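Local coordinates for protein glucokinase (Thermus thermophilus, PDB 3VOV) that phosphorylates hexose sugars such as glucose, as a zinc-containing hexokinase of the ROK family from a thermophilic bacterium, at residues Thr31-Gly36 / Asn81-Gln86; Arg38-Leu43 / Phe88-Ile93. One frame throughout, in Å; residues are numbered along the deposited sequence.

Contact 1. Residues Thr31-Gly36 / Asn81-Gln86; sequences TPKEGG and NIPGVQ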
# COMPACT_ATOMS: atom_id res chain seq x y z
N THR B 31 31.06 -25.15 -15.59
CA THR B 31 30.95 -25.53 -14.18
C THR B 31 30.53 -27.01 -14.09
O THR B 31 29.49 -27.37 -14.61
CB THR B 31 29.90 -24.68 -13.45
OG1 THR B 31 30.20 -23.29 -13.62
CG2 THR B 31 29.83 -25.05 -11.98
N PRO B 32 31.33 -27.88 -13.42
CA PRO B 32 30.95 -29.31 -13.35
C PRO B 32 29.57 -29.60 -12.78
O PRO B 32 29.05 -28.82 -12.00
CB PRO B 32 32.03 -29.91 -12.46
CG PRO B 32 33.22 -29.04 -12.72
CD PRO B 32 32.67 -27.65 -12.85
N LYS B 33 28.99 -30.74 -13.19
CA LYS B 33 27.71 -31.22 -12.64
C LYS B 33 27.93 -32.26 -11.55
O LYS B 33 27.01 -32.64 -10.83
CB LYS B 33 26.89 -31.87 -13.74
CG LYS B 33 25.76 -30.99 -14.26
CD LYS B 33 26.05 -30.51 -15.60
CE LYS B 33 24.92 -29.64 -16.05
NZ LYS B 33 25.59 -28.48 -16.69
N GLU B 34 29.17 -32.69 -11.43
CA GLU B 34 29.50 -33.85 -10.64
C GLU B 34 29.69 -33.56 -9.16
O GLU B 34 30.11 -34.45 -8.42
CB GLU B 34 30.75 -34.50 -11.23
CG GLU B 34 30.52 -35.04 -12.64
CD GLU B 34 31.01 -34.11 -13.73
OE1 GLU B 34 31.31 -32.92 -13.47
OE2 GLU B 34 31.09 -34.58 -14.88
N GLY B 35 29.34 -32.34 -8.71
CA GLY B 35 29.28 -32.07 -7.27
C GLY B 35 30.46 -31.26 -6.76
O GLY B 35 31.36 -30.93 -7.52
N GLY B 36 30.44 -30.96 -5.46
CA GLY B 36 31.35 -30.01 -4.87
C GLY B 36 32.81 -30.30 -5.06
O GLY B 36 33.59 -29.41 -5.35
N ASN B 81 21.70 -23.27 -8.89
CA ASN B 81 21.87 -23.95 -10.19
C ASN B 81 23.15 -24.83 -10.21
O ASN B 81 23.58 -25.28 -11.28
CB ASN B 81 21.90 -22.86 -11.30
CG ASN B 81 21.87 -23.42 -12.74
OD1 ASN B 81 21.44 -24.56 -12.99
ND2 ASN B 81 22.33 -22.60 -13.70
N ILE B 82 23.75 -25.07 -9.04
CA ILE B 82 24.97 -25.89 -8.95
C ILE B 82 24.81 -27.08 -7.99
O ILE B 82 24.73 -26.89 -6.77
CB ILE B 82 26.24 -25.07 -8.61
CG1 ILE B 82 26.27 -23.74 -9.36
CG2 ILE B 82 27.50 -25.90 -8.90
CD1 ILE B 82 27.39 -22.81 -8.94
N PRO B 83 24.77 -28.31 -8.54
CA PRO B 83 24.54 -29.56 -7.80
C PRO B 83 25.55 -29.85 -6.66
O PRO B 83 26.77 -29.74 -6.88
CB PRO B 83 24.62 -30.64 -8.89
CG PRO B 83 24.29 -29.91 -10.16
CD PRO B 83 24.93 -28.57 -9.99
N GLY B 84 24.98 -30.13 -5.45
CA GLY B 84 25.69 -30.57 -4.11
C GLY B 84 27.21 -29.73 -4.24
O GLY B 84 28.24 -30.25 -3.77
N VAL B 85 27.25 -28.42 -4.72
CA VAL B 85 27.63 -27.41 -3.62
C VAL B 85 26.85 -26.97 -2.35
O VAL B 85 27.06 -25.83 -1.87
CB VAL B 85 28.17 -26.18 -4.40
CG1 VAL B 85 29.14 -26.67 -5.48
CG2 VAL B 85 27.02 -25.45 -5.09
N GLN B 86 26.02 -27.85 -1.79
CA GLN B 86 25.27 -27.55 -0.57
C GLN B 86 26.07 -27.63 0.75
O GLN B 86 26.66 -28.67 1.09
CB GLN B 86 24.00 -28.42 -0.48
CG GLN B 86 22.75 -27.76 -1.09
CD GLN B 86 21.78 -27.19 -0.04
OE1 GLN B 86 21.58 -25.96 0.05
NE2 GLN B 86 21.18 -28.08 0.77
O HOH W 1 28.20 -29.64 -9.55
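Gly35 and Gly36 press against Pro83, Gly84 and Val85 almost backbone to backbone: the CA atoms of Gly36 and Val85 are 4.7 Å apart, and Gly36 has no side chain to stand in the way of Gly84 O. Gly36 N donates to Gly84 O at 2.9 Å, but the N-H points well off the oxygen (121°), so the bond is weak. The CA-H of Gly35 aims much straighter at Pro83 O (3.4 Å, 166° at the hydrogen). That same carbonyl also accepts a hydrogen bond from a water, which donates a second one to Pro32 O and accepts one from Gly35 N; the water thus ties the two loops together through three backbone groups. Deeper in, Val85 CG1 rests on Gly36 CA, and the methyls Thr31 CG2 and Ile82 CG2 meet at 4.0 Å, the two side chains crossing at about a right angle. With chi1 of Thr31 at -55°, OG1 lies beside the backbone N and is hydrogen-bonded to Gly9 O, while CG2 is anti to that N and faces Ile82. The outer side is much looser. There Pro83 brings the CB edge of its ring to Lys33 O (3.7 Å), while the exposed Lys33 side chain comes no nearer than 4.5 Å, CG to CG of Pro83. Gly35 holds the N-cap position of helix 36-54, and the pairing joins two connections at one end of the first five-stranded sheet, whose 3-2-1-4-5 strand order is that of the ribonuclease H-like domain of the actin-like ATPase clan.

Contact 2. Residues Arg38-Leu43 / Phe88-Ile93; sequences RVAEAL and FPIRRI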
# COMPACT_ATOMS: atom_id res chain seq x y z
N ARG B 38 34.34 -31.95 -7.45
CA ARG B 38 34.78 -31.67 -8.80
C ARG B 38 34.76 -30.17 -9.13
O ARG B 38 35.64 -29.67 -9.84
CB ARG B 38 33.95 -32.45 -9.82
CG ARG B 38 34.74 -32.63 -11.09
CD ARG B 38 35.64 -33.86 -11.00
NE ARG B 38 34.85 -35.07 -10.91
CZ ARG B 38 34.28 -35.68 -11.95
NH1 ARG B 38 34.44 -35.20 -13.18
NH2 ARG B 38 33.56 -36.78 -11.74
N VAL B 39 33.77 -29.45 -8.60
CA VAL B 39 33.71 -28.00 -8.73
C VAL B 39 34.97 -27.38 -8.12
O VAL B 39 35.61 -26.51 -8.70
CB VAL B 39 32.45 -27.42 -8.05
CG1 VAL B 39 32.51 -25.87 -8.03
CG2 VAL B 39 31.21 -27.90 -8.81
N ALA B 40 35.33 -27.85 -6.95
CA ALA B 40 36.53 -27.35 -6.30
C ALA B 40 37.77 -27.63 -7.16
O ALA B 40 38.63 -26.73 -7.30
CB ALA B 40 36.65 -27.98 -4.91
N GLU B 41 37.88 -28.83 -7.75
CA GLU B 41 39.00 -29.11 -8.68
C GLU B 41 38.96 -28.20 -9.92
O GLU B 41 40.00 -27.70 -10.35
CB GLU B 41 39.05 -30.56 -9.16
CG GLU B 41 39.27 -31.57 -8.04
CD GLU B 41 38.89 -33.01 -8.42
OE1 GLU B 41 38.85 -33.85 -7.49
OE2 GLU B 41 38.63 -33.29 -9.62
N ALA B 42 37.78 -28.00 -10.48
CA ALA B 42 37.68 -27.11 -11.63
C ALA B 42 38.14 -25.69 -11.29
O ALA B 42 38.79 -25.05 -12.10
CB ALA B 42 36.26 -27.08 -12.17
N LEU B 43 37.76 -25.20 -10.11
CA LEU B 43 38.19 -23.88 -9.63
C LEU B 43 39.71 -23.78 -9.50
O LEU B 43 40.32 -22.81 -10.00
CB LEU B 43 37.50 -23.54 -8.29
CG LEU B 43 35.97 -23.18 -8.38
CD1 LEU B 43 35.31 -23.13 -6.97
CD2 LEU B 43 35.73 -21.87 -9.14
N PHE B 88 28.78 -26.62 1.25
CA PHE B 88 30.08 -27.08 0.81
C PHE B 88 31.24 -26.16 1.23
O PHE B 88 31.24 -24.97 0.92
CB PHE B 88 30.04 -27.30 -0.69
CG PHE B 88 31.24 -27.96 -1.20
CD1 PHE B 88 31.47 -29.30 -0.94
CD2 PHE B 88 32.17 -27.23 -1.91
CE1 PHE B 88 32.61 -29.91 -1.40
CE2 PHE B 88 33.31 -27.85 -2.37
CZ PHE B 88 33.52 -29.18 -2.11
N PRO B 89 32.23 -26.71 1.97
CA PRO B 89 33.31 -25.88 2.55
C PRO B 89 34.41 -25.51 1.56
O PRO B 89 35.59 -25.83 1.76
CB PRO B 89 33.87 -26.76 3.67
CG PRO B 89 33.69 -28.16 3.14
CD PRO B 89 32.38 -28.13 2.34
N ILE B 90 34.00 -24.78 0.52
CA ILE B 90 34.86 -24.35 -0.54
C ILE B 90 36.13 -23.65 -0.07
O ILE B 90 37.19 -23.88 -0.64
CB ILE B 90 34.05 -23.54 -1.62
CG1 ILE B 90 34.79 -23.45 -2.96
CG2 ILE B 90 33.68 -22.11 -1.12
CD1 ILE B 90 35.29 -24.78 -3.52
N ARG B 91 36.05 -22.80 0.95
CA ARG B 91 37.19 -21.96 1.27
C ARG B 91 38.45 -22.77 1.65
O ARG B 91 39.53 -22.55 1.10
CB ARG B 91 36.88 -20.97 2.36
CG ARG B 91 38.05 -20.00 2.57
CD ARG B 91 37.98 -19.38 3.92
NE ARG B 91 36.96 -18.35 3.96
CZ ARG B 91 36.18 -18.07 5.00
NH1 ARG B 91 36.24 -18.77 6.14
NH2 ARG B 91 35.31 -17.08 4.89
N ARG B 92 38.30 -23.67 2.62
CA ARG B 92 39.44 -24.50 3.08
C ARG B 92 39.92 -25.43 1.99
O ARG B 92 41.10 -25.63 1.82
CB ARG B 92 39.08 -25.29 4.33
CG ARG B 92 39.14 -24.48 5.60
CD ARG B 92 40.54 -23.92 5.90
NE ARG B 92 40.46 -23.26 7.19
CZ ARG B 92 40.25 -21.95 7.38
NH1 ARG B 92 40.15 -21.50 8.63
NH2 ARG B 92 40.24 -21.09 6.36
N ILE B 93 38.98 -26.02 1.25
CA ILE B 93 39.32 -26.95 0.23
C ILE B 93 40.17 -26.21 -0.80
O ILE B 93 41.25 -26.67 -1.18
CB ILE B 93 38.06 -27.52 -0.42
CG1 ILE B 93 37.32 -28.44 0.55
CG2 ILE B 93 38.42 -28.33 -1.64
CD1 ILE B 93 35.93 -28.80 0.13
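Ile90 reaches out of the first turn of helix 90-98 to Ala40 and Leu43 on helix 36-54. From its CB, which faces the other helix, CG1 leaves anti to the backbone N (chi1 -161°) and comes within 4.1 Å of Leu43 CD1. One bond further, the terminal CD1 sits among three neighbours: Ala40 CB at 3.7 Å, Leu43 CD1 at 3.8 Å and, inside its own segment, the edge of the Phe88 ring, whose plane it lies in. The Leu43 and Ile90 side chains cross at about a right angle, with Leu43 CD1 against the outer part of Ile90. Both side chains also lie on Leu63 of the sheet strand 61-65, as expected in a ribonuclease H-like domain, where the helix before this strand and the helix that precedes the next one, 102-106, pack on one face of the sheet. Ala40 is short enough to let the opposing side chains close in on it: besides Ile90, its CB takes the CG2 branch of Ile93 at 3.7 Å and, more distantly, Phe88 CE2 at 4.2 Å. The Phe88 ring presents its edge to this methyl, near the ring plane. Just ahead of the helix, Pro89 is the centre of an inverse gamma turn, closed by Ile90 N on Phe88 O at 2.8 Å.

Contacts 1 and 2 have centres 10 Å apart and are made by the same two chain regions: 31-36 runs straight into helix 36-54, which carries 38-43, and 81-86 is followed by 88-93 at the start of helix 90-98. Along the chain their segments alternate, with strand 61-65 lying between the two regions. Contact 1 joins the loops and contact 2 the helices that follow. They also touch: Phe88 packs on Gly36, and Pro32 CG reaches Ala42 CB at 3.7 Å. Together they hold the connection from strand 27-30 to helix 36-54 against the one from the hairpin strand 75-76 to helix 90-98, away from the zinc site of His159, Cys169, Cys171 and Cys176.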